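Local coordinates for protein hydroxyglutarate synthase (Pseudomonas putida, PDB 6W1G) that catalyses the iron(II)-dependent, oxygen-consuming decarboxylation and hydroxylation of 2-oxoadipate to D-2-hydroxyglutarate in D-lysine catabolism, at residues P29-G32 against T33-L37; S39-N42 against Q43-M46; D233-A236 against I237-G240; L239-A243 against K244-P248. One frame throughout, in Å; residues are numbered along the deposited sequence.

Contact 1. Residues P29-G32 against T33-L37; sequences PLYG and TLLEL
Tyr31 holds its CG anti to the backbone N (chi1 168°), which leans the ring toward the next turn of the helix, while Leu35 keeps its CG beside the backbone N (chi1 -66°) and its branch point reaches back to meet the phenol. Leu35 CG rests over one ring face as a CH-pi donor, 4.1 Å from the centroid of the Tyr31 ring and displaced toward the rim. The two methyls divide the outer end of the ring: Leu35 CD1 touches Tyr31 CE2 at 3.7 Å, and Leu35 CD2 approaches Tyr31 OH at 3.8 Å. That hydroxyl is hydrogen-bonded to Ser21, so polar contact at one end and aliphatic contact on a face both limit the ring's movement.

Around the helix, Leu30 and Thr33 lie alongside and point the same way, with Leu30 CD2 4.0 Å from Thr33 OG1. Beneath the side chains runs regular alpha-helical bonding, including a 2.9 Å bond from Leu35 N to Tyr31 O. Glu36 N bonds to Gly32 O at 3.1 Å, and Glu36 CG packs near the same oxygen.

This first part of helix 29-48 is wedged between several elements. Tyr31 also reaches helix 9-27; Leu34 and Leu35 press on Pro229 of strand 226-229, which begins with the metal ligand His226; Leu34 additionally meets Ile237 of helix 234-240, and Leu30 and Thr33 touch the loop that follows that helix.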
ATOM      1  N   PRO A  29       1.163 -19.564  -8.294  1.00 11.43           N
ATOM      2  CA  PRO A  29       2.603 -19.907  -8.241  1.00 12.56           C
ATOM      3  C   PRO A  29       3.515 -18.821  -8.777  1.00 12.32           C
ATOM      4  O   PRO A  29       4.648 -18.688  -8.291  1.00 13.11           O
ATOM      5  CB  PRO A  29       2.679 -21.182  -9.091  1.00 16.43           C
ATOM      6  CG  PRO A  29       1.374 -21.745  -9.072  1.00 16.78           C
ATOM      7  CD  PRO A  29       0.347 -20.667  -8.814  1.00 12.96           C
ATOM      8  N   LEU A  30       3.079 -18.034  -9.759  1.00 12.41           N
ATOM      9  CA  LEU A  30       3.952 -16.992 -10.313  1.00 12.72           C
ATOM     10  C   LEU A  30       4.256 -15.897  -9.318  1.00 12.82           C
ATOM     11  O   LEU A  30       5.259 -15.193  -9.490  1.00 13.86           O
ATOM     12  CB  LEU A  30       3.356 -16.469 -11.636  1.00 13.97           C
ATOM     13  CG  LEU A  30       3.611 -17.357 -12.868  1.00 17.50           C
ATOM     14  CD1 LEU A  30       2.746 -16.968 -14.059  1.00 19.63           C
ATOM     15  CD2 LEU A  30       5.090 -17.389 -13.310  1.00 18.96           C
ATOM     16  N   TYR A  31       3.449 -15.751  -8.257  1.00 12.94           N
ATOM     17  CA  TYR A  31       3.810 -14.858  -7.162  1.00 12.70           C
ATOM     18  C   TYR A  31       5.069 -15.346  -6.457  1.00 12.39           C
ATOM     19  O   TYR A  31       5.940 -14.554  -6.100  1.00 13.44           O
ATOM     20  CB  TYR A  31       2.638 -14.713  -6.205  1.00 13.41           C
ATOM     21  CG  TYR A  31       2.981 -14.045  -4.913  1.00 12.01           C
ATOM     22  CD1 TYR A  31       3.092 -12.668  -4.809  1.00 12.34           C
ATOM     23  CD2 TYR A  31       3.142 -14.800  -3.772  1.00 11.90           C
ATOM     24  CE1 TYR A  31       3.334 -12.076  -3.576  1.00 12.65           C
ATOM     25  CE2 TYR A  31       3.398 -14.237  -2.558  1.00 12.97           C
ATOM     26  CZ  TYR A  31       3.486 -12.864  -2.448  1.00 12.51           C
ATOM     27  OH  TYR A  31       3.773 -12.264  -1.236  1.00 14.19           O
ATOM     28  N   GLY A  32       5.205 -16.655  -6.248  1.00 13.92           N
ATOM     29  CA  GLY A  32       6.452 -17.170  -5.730  1.00 13.93           C
ATOM     30  C   GLY A  32       7.643 -16.887  -6.631  1.00 14.07           C
ATOM     31  O   GLY A  32       8.737 -16.550  -6.148  1.00 14.90           O
ATOM     32  N   THR A  33       7.457 -17.039  -7.952  1.00 14.44           N
ATOM     33  CA  THR A  33       8.499 -16.659  -8.901  1.00 15.30           C
ATOM     34  C   THR A  33       8.865 -15.193  -8.742  1.00 14.15           C
ATOM     35  O   THR A  33      10.055 -14.850  -8.725  1.00 15.40           O
ATOM     36  CB  THR A  33       7.973 -16.961 -10.296  1.00 16.50           C
ATOM     37  OG1 THR A  33       7.562 -18.331 -10.342  1.00 17.73           O
ATOM     38  CG2 THR A  33       9.046 -16.703 -11.320  1.00 18.38           C
ATOM     39  N   LEU A  34       7.867 -14.327  -8.647  1.00 13.51           N
ATOM     40  CA  LEU A  34       8.152 -12.917  -8.427  1.00 13.04           C
ATOM     41  C   LEU A  34       8.955 -12.683  -7.152  1.00 12.85           C
ATOM     42  O   LEU A  34       9.902 -11.885  -7.129  1.00 13.32           O
ATOM     43  CB  LEU A  34       6.846 -12.126  -8.375  1.00 13.24           C
ATOM     44  CG  LEU A  34       7.015 -10.628  -8.117  1.00 13.96           C
ATOM     45  CD1 LEU A  34       7.714  -9.935  -9.252  1.00 15.78           C
ATOM     46  CD2 LEU A  34       5.658 -10.014  -7.866  1.00 14.58           C
ATOM     47  N   LEU A  35       8.580 -13.338  -6.066  1.00 13.51           N
ATOM     48  CA  LEU A  35       9.314 -13.149  -4.823  1.00 13.74           C
ATOM     49  C   LEU A  35      10.783 -13.515  -4.955  1.00 14.33           C
ATOM     50  O   LEU A  35      11.656 -12.852  -4.370  1.00 14.01           O
ATOM     51  CB  LEU A  35       8.718 -13.935  -3.667  1.00 13.28           C
ATOM     52  CG  LEU A  35       7.338 -13.533  -3.192  1.00 14.76           C
ATOM     53  CD1 LEU A  35       7.006 -14.383  -1.980  1.00 16.19           C
ATOM     54  CD2 LEU A  35       7.220 -12.116  -2.910  1.00 17.44           C
ATOM     55  N   GLU A  36      11.092 -14.583  -5.706  1.00 14.80           N
ATOM     56  CA  GLU A  36      12.498 -14.946  -5.898  1.00 16.63           C
ATOM     57  C   GLU A  36      13.236 -13.857  -6.664  1.00 15.09           C
ATOM     58  O   GLU A  36      14.372 -13.512  -6.337  1.00 16.87           O
ATOM     59  CB  GLU A  36      12.558 -16.285  -6.641  1.00 20.69           C
ATOM     60  CG  GLU A  36      12.074 -17.455  -5.808  1.00 27.97           C
ATOM     61  CD  GLU A  36      12.041 -18.784  -6.544  1.00 38.23           C
ATOM     62  OE1 GLU A  36      12.050 -18.788  -7.792  1.00 40.61           O
ATOM     63  OE2 GLU A  36      11.991 -19.827  -5.856  1.00 42.30           O
ATOM     64  N   LEU A  37      12.583 -13.285  -7.664  1.00 15.63           N
ATOM     65  CA  LEU A  37      13.191 -12.215  -8.443  1.00 15.77           C
ATOM     66  C   LEU A  37      13.393 -10.968  -7.591  1.00 13.86           C
ATOM     67  O   LEU A  37      14.427 -10.321  -7.669  1.00 14.69           O
ATOM     68  CB  LEU A  37      12.299 -11.935  -9.633  1.00 16.85           C
ATOM     69  CG  LEU A  37      12.836 -10.959 -10.667  1.00 20.19           C
ATOM     70  CD1 LEU A  37      14.143 -11.475 -11.321  1.00 23.48           C
ATOM     71  CD2 LEU A  37      11.759 -10.760 -11.709  1.00 21.90           C
TER

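Contact 2. Residues S39-N42 against Q43-M46; sequences SEIN and QQVM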
ATOM      1  N   SER A  39      13.874 -10.799  -4.344  1.00 13.52           N
ATOM      2  CA  SER A  39      14.985 -10.995  -3.426  1.00 15.35           C
ATOM      3  C   SER A  39      16.320 -10.792  -4.139  1.00 15.52           C
ATOM      4  O   SER A  39      17.237 -10.169  -3.601  1.00 16.30           O
ATOM      5  CB  SER A  39      14.911 -12.392  -2.826  1.00 19.49           C
ATOM      6  OG  SER A  39      16.002 -12.619  -1.962  1.00 26.64           O
ATOM      7  N   GLU A  40      16.442 -11.323  -5.356  1.00 17.34           N
ATOM      8  CA  GLU A  40      17.688 -11.173  -6.104  1.00 19.60           C
ATOM      9  C   GLU A  40      17.952  -9.719  -6.462  1.00 17.84           C
ATOM     10  O   GLU A  40      19.079  -9.223  -6.302  1.00 18.06           O
ATOM     11  CB  GLU A  40      17.574 -12.000  -7.383  1.00 24.50           C
ATOM     12  CG  GLU A  40      18.800 -12.034  -8.253  1.00 33.56           C
ATOM     13  CD  GLU A  40      18.678 -13.034  -9.404  1.00 41.79           C
ATOM     14  OE1 GLU A  40      17.771 -12.874 -10.247  1.00 43.50           O
ATOM     15  OE2 GLU A  40      19.483 -13.984  -9.455  1.00 47.93           O
ATOM     16  N   ILE A  41      16.948  -9.027  -6.985  1.00 15.67           N
ATOM     17  CA  ILE A  41      17.113  -7.613  -7.328  1.00 16.00           C
ATOM     18  C   ILE A  41      17.504  -6.777  -6.113  1.00 13.61           C
ATOM     19  O   ILE A  41      18.391  -5.904  -6.191  1.00 15.06           O
ATOM     20  CB  ILE A  41      15.863  -7.048  -8.012  1.00 16.89           C
ATOM     21  CG1 ILE A  41      15.704  -7.627  -9.415  1.00 26.07           C
ATOM     22  CG2 ILE A  41      15.827  -5.522  -8.039  1.00 17.77           C
ATOM     23  CD1 ILE A  41      16.766  -7.230 -10.385  1.00 32.05           C
ATOM     24  N   ASN A  42      16.836  -7.006  -4.970  1.00 14.03           N
ATOM     25  CA  ASN A  42      17.089  -6.190  -3.788  1.00 13.52           C
ATOM     26  C   ASN A  42      18.500  -6.419  -3.279  1.00 14.23           C
ATOM     27  O   ASN A  42      19.187  -5.475  -2.901  1.00 15.06           O
ATOM     28  CB  ASN A  42      16.085  -6.552  -2.716  1.00 13.23           C
ATOM     29  CG  ASN A  42      14.684  -6.022  -3.022  1.00 12.79           C
ATOM     30  OD1 ASN A  42      14.459  -5.373  -4.049  1.00 14.22           O
ATOM     31  ND2 ASN A  42      13.754  -6.272  -2.125  1.00 13.71           N
ATOM     32  N   GLN A  43      18.961  -7.663  -3.333  1.00 16.23           N
ATOM     33  CA  GLN A  43      20.322  -7.948  -2.914  1.00 17.66           C
ATOM     34  C   GLN A  43      21.332  -7.265  -3.817  1.00 17.51           C
ATOM     35  O   GLN A  43      22.348  -6.747  -3.342  1.00 17.77           O
ATOM     36  CB  GLN A  43      20.530  -9.455  -2.956  1.00 21.54           C
ATOM     37  CG  GLN A  43      20.026 -10.204  -1.734  1.00 31.48           C
ATOM     38  CD  GLN A  43      20.793 -11.490  -1.421  1.00 40.78           C
ATOM     39  OE1 GLN A  43      21.652 -11.943  -2.185  1.00 42.84           O
ATOM     40  NE2 GLN A  43      20.471 -12.087  -0.275  1.00 43.67           N
ATOM     41  N   GLN A  44      21.087  -7.274  -5.127  1.00 17.15           N
ATOM     42  CA  GLN A  44      21.973  -6.594  -6.064  1.00 17.80           C
ATOM     43  C   GLN A  44      22.029  -5.100  -5.779  1.00 16.32           C
ATOM     44  O   GLN A  44      23.105  -4.507  -5.788  1.00 17.13           O
ATOM     45  CB  GLN A  44      21.481  -6.846  -7.479  1.00 20.45           C
ATOM     46  CG  GLN A  44      22.282  -6.169  -8.606  1.00 25.78           C
ATOM     47  CD  GLN A  44      21.879  -6.665  -9.986  1.00 29.53           C
ATOM     48  OE1 GLN A  44      22.731  -7.026 -10.806  1.00 33.91           O
ATOM     49  NE2 GLN A  44      20.576  -6.672 -10.257  1.00 32.60           N
ATOM     50  N   VAL A  45      20.883  -4.462  -5.532  1.00 14.73           N
ATOM     51  CA  VAL A  45      20.906  -3.029  -5.272  1.00 15.43           C
ATOM     52  C   VAL A  45      21.735  -2.737  -4.032  1.00 15.93           C
ATOM     53  O   VAL A  45      22.560  -1.819  -4.016  1.00 16.27           O
ATOM     54  CB  VAL A  45      19.475  -2.485  -5.101  1.00 13.84           C
ATOM     55  CG1 VAL A  45      19.538  -1.107  -4.490  1.00 15.95           C
ATOM     56  CG2 VAL A  45      18.703  -2.496  -6.433  1.00 14.06           C
ATOM     57  N   MET A  46      21.514  -3.509  -2.976  1.00 16.17           N
ATOM     58  CA  MET A  46      22.235  -3.201  -1.740  1.00 18.05           C
ATOM     59  C   MET A  46      23.731  -3.403  -1.915  1.00 19.10           C
ATOM     60  O   MET A  46      24.524  -2.659  -1.334  1.00 21.18           O
ATOM     61  CB  MET A  46      21.647  -3.960  -0.559  1.00 20.69           C
ATOM     62  CG  MET A  46      20.311  -3.291  -0.113  1.00 24.83           C
ATOM     63  SD  MET A  46      19.432  -4.053   1.206  1.00 25.63           S
ATOM     64  CE  MET A  46      19.104  -5.693   0.569  1.00 27.82           C
TER
HETATM   65  O   HOH W   1      18.944  -4.946  -9.066  1.00 22.61           O
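Ile41 and Val45, one helical turn apart, form the close-packed flank of this contact together with Asn42 and Met46. Val45 CG2 presses to 3.4 Å from Ile41 O, whereas the two side chains meet more lightly, at 4.5 Å between Ile41 CG2 and Val45 CG2. Met46 bends at its last torsion (chi3 -60°), folding the methyl back so that CE lies 3.5 Å from Asn42 O, an oxygen that also accepts from Met46 N. The buried Asn42 amide turns outward from the helix to grip the loop after strand 226-229: OD1 is bonded to Leu232 N and Thr231 OG1, and ND2 to Arg230 O.

By contrast Glu40 and Gln43 are exposed, and Gln44, partly exposed, lies along the helix. A water donates to Ile41 O at 3.1 Å and accepts from Gln44 NE2 at 2.7 Å, giving Ile41 O two donors with Val45 N. The Gln44 and Ile41 side chains cross at a slant, Gln44 NE2 3.9 Å from Ile41 CD1.

Regular i to i+4 bonding with an apolar flank set against a hydrated one is the pattern of an amphipathic alpha-helix, packed here against helix 50-59 and the 230-233 loop.

Contact 3. Residues D233-A236 against I237-G240; sequences DIDA and IQLG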
ATOM      1  N   ASP A 233      14.227  -1.687  -6.900  1.00 12.90           N
ATOM      2  CA  ASP A 233      14.511  -1.172  -8.253  1.00 12.80           C
ATOM      3  C   ASP A 233      13.517  -1.764  -9.248  1.00 13.62           C
ATOM      4  O   ASP A 233      13.712  -2.865  -9.753  1.00 13.51           O
ATOM      5  CB  ASP A 233      15.955  -1.475  -8.661  1.00 14.52           C
ATOM      6  CG  ASP A 233      16.325  -0.810  -9.965  1.00 15.69           C
ATOM      7  OD1 ASP A 233      15.435  -0.376 -10.730  1.00 14.91           O
ATOM      8  OD2 ASP A 233      17.547  -0.724 -10.276  1.00 17.44           O
ATOM      9  N   ILE A 234      12.439  -1.025  -9.516  1.00 12.80           N
ATOM     10  CA  ILE A 234      11.408  -1.543 -10.403  1.00 13.31           C
ATOM     11  C   ILE A 234      11.899  -1.609 -11.839  1.00 13.79           C
ATOM     12  O   ILE A 234      11.415  -2.426 -12.620  1.00 15.07           O
ATOM     13  CB  ILE A 234      10.112  -0.725 -10.253  1.00 13.54           C
ATOM     14  CG1 ILE A 234       8.918  -1.515 -10.798  1.00 13.74           C
ATOM     15  CG2 ILE A 234      10.212   0.592 -10.968  1.00 15.37           C
ATOM     16  CD1 ILE A 234       7.622  -0.892 -10.473  1.00 15.69           C
ATOM     17  N   ASP A 235      12.850  -0.753 -12.229  1.00 14.20           N
ATOM     18  CA  ASP A 235      13.356  -0.873 -13.591  1.00 14.26           C
ATOM     19  C   ASP A 235      14.089  -2.191 -13.769  1.00 14.45           C
ATOM     20  O   ASP A 235      13.950  -2.872 -14.787  1.00 14.49           O
ATOM     21  CB  ASP A 235      14.323   0.263 -13.902  1.00 15.77           C
ATOM     22  CG  ASP A 235      13.664   1.640 -13.925  1.00 17.82           C
ATOM     23  OD1 ASP A 235      12.534   1.749 -14.383  1.00 19.64           O
ATOM     24  OD2 ASP A 235      14.294   2.620 -13.491  1.00 22.38           O
ATOM     25  N   ALA A 236      14.891  -2.556 -12.783  1.00 14.53           N
ATOM     26  CA  ALA A 236      15.620  -3.804 -12.816  1.00 15.39           C
ATOM     27  C   ALA A 236      14.674  -4.987 -12.802  1.00 15.02           C
ATOM     28  O   ALA A 236      14.898  -5.977 -13.510  1.00 16.67           O
ATOM     29  CB  ALA A 236      16.617  -3.874 -11.669  1.00 15.47           C
ATOM     30  N   ILE A 237      13.620  -4.932 -11.995  1.00 15.15           N
ATOM     31  CA  ILE A 237      12.753  -6.095 -11.981  0.55 15.24           C
ATOM     32  C   ILE A 237      12.050  -6.236 -13.335  1.00 14.75           C
ATOM     33  O   ILE A 237      11.839  -7.347 -13.800  1.00 14.56           O
ATOM     34  CB  ILE A 237      11.807  -6.080 -10.767  0.55 15.45           C
ATOM     35  CG1 ILE A 237      11.477  -7.520 -10.441  0.55 17.11           C
ATOM     36  CG2 ILE A 237      10.670  -5.174 -11.037  0.55 14.41           C
ATOM     37  CD1 ILE A 237      11.018  -7.682  -9.067  0.55 15.70           C
ATOM     38  N   GLN A 238      11.652  -5.122 -13.962  1.00 14.22           N
ATOM     39  CA  GLN A 238      10.994  -5.197 -15.271  0.60 15.83           C
ATOM     40  C   GLN A 238      11.890  -5.870 -16.299  1.00 15.12           C
ATOM     41  O   GLN A 238      11.386  -6.590 -17.160  1.00 17.12           O
ATOM     42  CB  GLN A 238      10.589  -3.815 -15.771  0.60 19.45           C
ATOM     43  CG  GLN A 238       9.318  -3.294 -15.175  0.60 19.80           C
ATOM     44  CD  GLN A 238       8.824  -2.068 -15.899  0.60 23.70           C
ATOM     45  OE1 GLN A 238       9.456  -1.016 -15.865  0.60 28.84           O
ATOM     46  NE2 GLN A 238       7.704  -2.203 -16.584  0.60 23.34           N
ATOM     47  N   LEU A 239      13.202  -5.663 -16.204  1.00 14.78           N
ATOM     48  CA  LEU A 239      14.131  -6.293 -17.116  1.00 15.42           C
ATOM     49  C   LEU A 239      14.262  -7.794 -16.870  1.00 16.88           C
ATOM     50  O   LEU A 239      14.669  -8.532 -17.771  1.00 17.44           O
ATOM     51  CB  LEU A 239      15.529  -5.697 -17.065  1.00 17.95           C
ATOM     52  CG  LEU A 239      15.714  -4.406 -17.793  1.00 19.55           C
ATOM     53  CD1 LEU A 239      17.131  -3.865 -17.504  1.00 19.60           C
ATOM     54  CD2 LEU A 239      15.548  -4.580 -19.295  1.00 17.46           C
ATOM     55  N   GLY A 240      14.003  -8.253 -15.659  1.00 17.93           N
ATOM     56  CA  GLY A 240      14.040  -9.675 -15.359  1.00 21.12           C
ATOM     57  C   GLY A 240      12.725 -10.442 -15.508  1.00 22.70           C
ATOM     58  O   GLY A 240      12.785 -11.682 -15.607  1.00 25.32           O
TER
HETATM   59  O   HOH W   2      11.600   0.482 -16.507  1.00 28.56           O
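The Asp235 carboxylate and the Gln238 amide, turned about 29° from each other, are joined through a water lying off both planes. It donates to Asp235 OD1 at 2.6 Å and to Gln238 OE1 at 2.7 Å, reconciling two acceptors that stand 4.4 Å apart. Gln238 was modelled in two conformers, so the bridge is doubtful as a constant feature. Beyond the helix, Asp235 OD1 forms a salt bridge with Arg265 and OD2 a hydrogen bond with Thr257. The second carboxylate, of Asp233, is approached over a face: Ala236 N meets OD1 at 3.0 Å from 72° out of the plane, in a nearly straight bond that caps the first turn.

Asp233 is thus the N-cap of helix 234-240, and its carbonyl oxygen receives Ile237 N as well. Ile234 and Ile237 pack on the next flank, their side chains crossing obliquely with Ile234 CG1 4.1 Å from Ile237 CG2 in the conformer given. With CG1 anti to N (chi1 -152°), Ile237 CG2 sits between its own N and carbonyl carbon, set against Ile234 O at 3.3 Å. Further along, the bonding slackens: Gly240 N reaches Ala236 O at 3.3 Å, and Leu239 N, bonded to Asp235 O at 3.2 Å, adds a weak second bond to Ala236 O.

Asp233 caps an N-H left without a helical acceptor, while Asp235, at the same positive end of the helix, is paired with Arg265 and Thr257. This environment would be expected to favour ionised carboxylates, and the salt bridge ties the helix start to strand 264-275.

Contact 4. Residues L239-A243 against K244-P248; sequences LGMPA and KGIPP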
ATOM      1  N   LEU A 239      13.202  -5.663 -16.204  1.00 14.78           N
ATOM      2  CA  LEU A 239      14.131  -6.293 -17.116  1.00 15.42           C
ATOM      3  C   LEU A 239      14.262  -7.794 -16.870  1.00 16.88           C
ATOM      4  O   LEU A 239      14.669  -8.532 -17.771  1.00 17.44           O
ATOM      5  CB  LEU A 239      15.529  -5.697 -17.065  1.00 17.95           C
ATOM      6  CG  LEU A 239      15.714  -4.406 -17.793  1.00 19.55           C
ATOM      7  CD1 LEU A 239      17.131  -3.865 -17.504  1.00 19.60           C
ATOM      8  CD2 LEU A 239      15.548  -4.580 -19.295  1.00 17.46           C
ATOM      9  N   GLY A 240      14.003  -8.253 -15.659  1.00 17.93           N
ATOM     10  CA  GLY A 240      14.040  -9.675 -15.359  1.00 21.12           C
ATOM     11  C   GLY A 240      12.725 -10.442 -15.508  1.00 22.70           C
ATOM     12  O   GLY A 240      12.785 -11.682 -15.607  1.00 25.32           O
ATOM     13  N   MET A 241      11.561  -9.733 -15.622  1.00 21.79           N
ATOM     14  CA  MET A 241      10.200 -10.318 -15.591  1.00 21.30           C
ATOM     15  C   MET A 241       9.721 -11.046 -16.870  1.00 20.81           C
ATOM     16  O   MET A 241       9.084 -12.124 -16.755  1.00 22.64           O
ATOM     17  CB  MET A 241       9.155  -9.275 -15.207  1.00 22.39           C
ATOM     18  CG  MET A 241       9.060  -9.002 -13.734  1.00 21.77           C
ATOM     19  SD  MET A 241       8.185  -7.546 -13.220  1.00 24.23           S
ATOM     20  CE  MET A 241       6.527  -8.139 -13.258  1.00 24.62           C
ATOM     21  N   PRO A 242      10.104 -10.585 -18.077  0.69 26.54           N
ATOM     22  CA  PRO A 242       9.824 -11.396 -19.286  0.69 30.23           C
ATOM     23  C   PRO A 242      10.454 -12.780 -19.219  0.69 33.13           C
ATOM     24  O   PRO A 242       9.809 -13.779 -19.556  0.69 37.38           O
ATOM     25  CB  PRO A 242      10.413 -10.566 -20.436  0.69 30.74           C
ATOM     26  CG  PRO A 242      10.537  -9.218 -19.916  0.69 29.48           C
ATOM     27  CD  PRO A 242      10.761  -9.313 -18.425  0.69 28.74           C
ATOM     28  N   ALA A 243      11.727 -12.867 -18.827  0.69 30.70           N
ATOM     29  CA  ALA A 243      12.379 -14.163 -18.636  0.69 30.63           C
ATOM     30  C   ALA A 243      11.544 -15.142 -17.834  0.69 27.54           C
ATOM     31  O   ALA A 243      11.689 -16.358 -17.983  0.69 27.11           O
ATOM     32  CB  ALA A 243      13.650 -13.984 -17.833  0.69 32.01           C
ATOM     33  N   LYS A 244      10.726 -14.647 -16.923  1.00 21.99           N
ATOM     34  CA  LYS A 244      10.033 -15.534 -15.995  1.00 25.02           C
ATOM     35  C   LYS A 244       8.560 -15.742 -16.344  1.00 26.65           C
ATOM     36  O   LYS A 244       7.843 -16.347 -15.562  1.00 28.26           O
ATOM     37  CB  LYS A 244      10.187 -15.004 -14.558  1.00 25.62           C
ATOM     38  CG  LYS A 244      11.628 -14.978 -14.034  1.00 28.90           C
ATOM     39  CD  LYS A 244      12.218 -16.369 -13.953  1.00 35.72           C
ATOM     40  CE  LYS A 244      13.693 -16.316 -13.576  1.00 40.27           C
ATOM     41  NZ  LYS A 244      13.933 -16.890 -12.222  1.00 44.61           N
ATOM     42  N   GLY A 245       8.104 -15.253 -17.504  1.00 24.85           N
ATOM     43  CA  GLY A 245       6.722 -15.477 -17.900  1.00 25.85           C
ATOM     44  C   GLY A 245       5.696 -14.547 -17.304  1.00 24.87           C
ATOM     45  O   GLY A 245       4.503 -14.877 -17.300  1.00 25.52           O
ATOM     46  N   ILE A 246       6.111 -13.387 -16.780  1.00 23.51           N
ATOM     47  CA  ILE A 246       5.187 -12.409 -16.212  1.00 23.67           C
ATOM     48  C   ILE A 246       5.470 -11.060 -16.867  1.00 21.40           C
ATOM     49  O   ILE A 246       5.888 -10.101 -16.167  1.00 20.67           O
ATOM     50  CB  ILE A 246       5.255 -12.408 -14.672  1.00 23.86           C
ATOM     51  CG1 ILE A 246       6.711 -12.498 -14.185  1.00 23.11           C
ATOM     52  CG2 ILE A 246       4.430 -13.584 -14.129  1.00 24.11           C
ATOM     53  CD1 ILE A 246       6.866 -12.284 -12.672  1.00 25.52           C
ATOM     54  N   PRO A 247       5.406 -10.966 -18.209  1.00 21.89           N
ATOM     55  CA  PRO A 247       5.761  -9.691 -18.841  1.00 23.20           C
ATOM     56  C   PRO A 247       4.864  -8.610 -18.290  1.00 18.94           C
ATOM     57  O   PRO A 247       3.622  -8.729 -18.351  1.00 19.61           O
ATOM     58  CB  PRO A 247       5.479  -9.922 -20.328  1.00 23.28           C
ATOM     59  CG  PRO A 247       4.552 -11.039 -20.366  1.00 23.28           C
ATOM     60  CD  PRO A 247       4.896 -11.926 -19.187  1.00 22.91           C
ATOM     61  N   PRO A 248       5.429  -7.545 -17.768  1.00 20.45           N
ATOM     62  CA  PRO A 248       4.564  -6.533 -17.172  1.00 21.11           C
ATOM     63  C   PRO A 248       4.185  -5.503 -18.215  1.00 21.32           C
ATOM     64  O   PRO A 248       4.731  -5.450 -19.315  1.00 24.29           O
ATOM     65  CB  PRO A 248       5.464  -5.882 -16.132  1.00 25.32           C
ATOM     66  CG  PRO A 248       6.832  -5.932 -16.761  1.00 28.08           C
ATOM     67  CD  PRO A 248       6.852  -7.287 -17.470  1.00 22.63           C
TER
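Met241 O accepts from both Lys244 N, at 3.0 Å, and Ile246 N, at 3.2 Å, the two donors arriving from opposite faces of its carbonyl plane, while Gly245 N closes an inner bond to Pro242 O at 3.0 Å in the conformer given. The outer bond to Ile246 N, the inner bond to Pro242 O and a left-handed Gly245 (phi 82°) make a Schellman motif.

Its customary apolar pair is present too. Met241 and Ile246 cross at about a right angle, Met241 CG standing 4.1 Å from Ile246 CD1. Ile246 places CG1 between its own N and carbonyl carbon (chi1 42°), which sets this branch alongside Met241 O at 3.5 Å. The methionine then bends at chi3 (83°) and curls over Pro248: Met241 CE meets Pro248 CB at 3.8 Å, and Met241 CB meets Pro248 CD at the same 3.8 Å. Phe269 of strand 264-275 touches both Met241 and Ile246, and Leu37 of helix 29-48 also packs on Met241. On the exposed flank Lys244 folds twice along its chain, with its CG 3.8 Å from Gly240 O, before the ammonium end leads outward; its aliphatic part also meets Thr33.

Pro242 has no N-H with which to continue the helical bonding, and Pro247 and Pro248 have none to offer after the turn. The backbone donors of the turn are the N-H groups of residues 244 to 246, which satisfy two carbonyls, while the buried Met241 side chain packs on Ile246 and Pro248.

The four contacts follow one another along the chain, the last two overlapping, and lie on the same side of its centre. Contacts 1 and 2 occupy successive parts of helix 29-48, their centres about 14 Å apart; contacts 3 and 4 follow much later, centres about 9 Å apart, and share Leu239 and Gly240 at the end of helix 234-240. The two pairs pack together: Leu37 CD2 lies 3.5 Å from Ile237 CG1 and Ile41 CD1 3.6 Å from Ala236 CB, while Leu30 meets the loop of contact 4. Contacts 2 and 4 stay apart, about 6 Å between nearest atoms. Helix 29-48 thus lies against the segment leaving strand 226-229, the edge strand carrying the metal ligand His226.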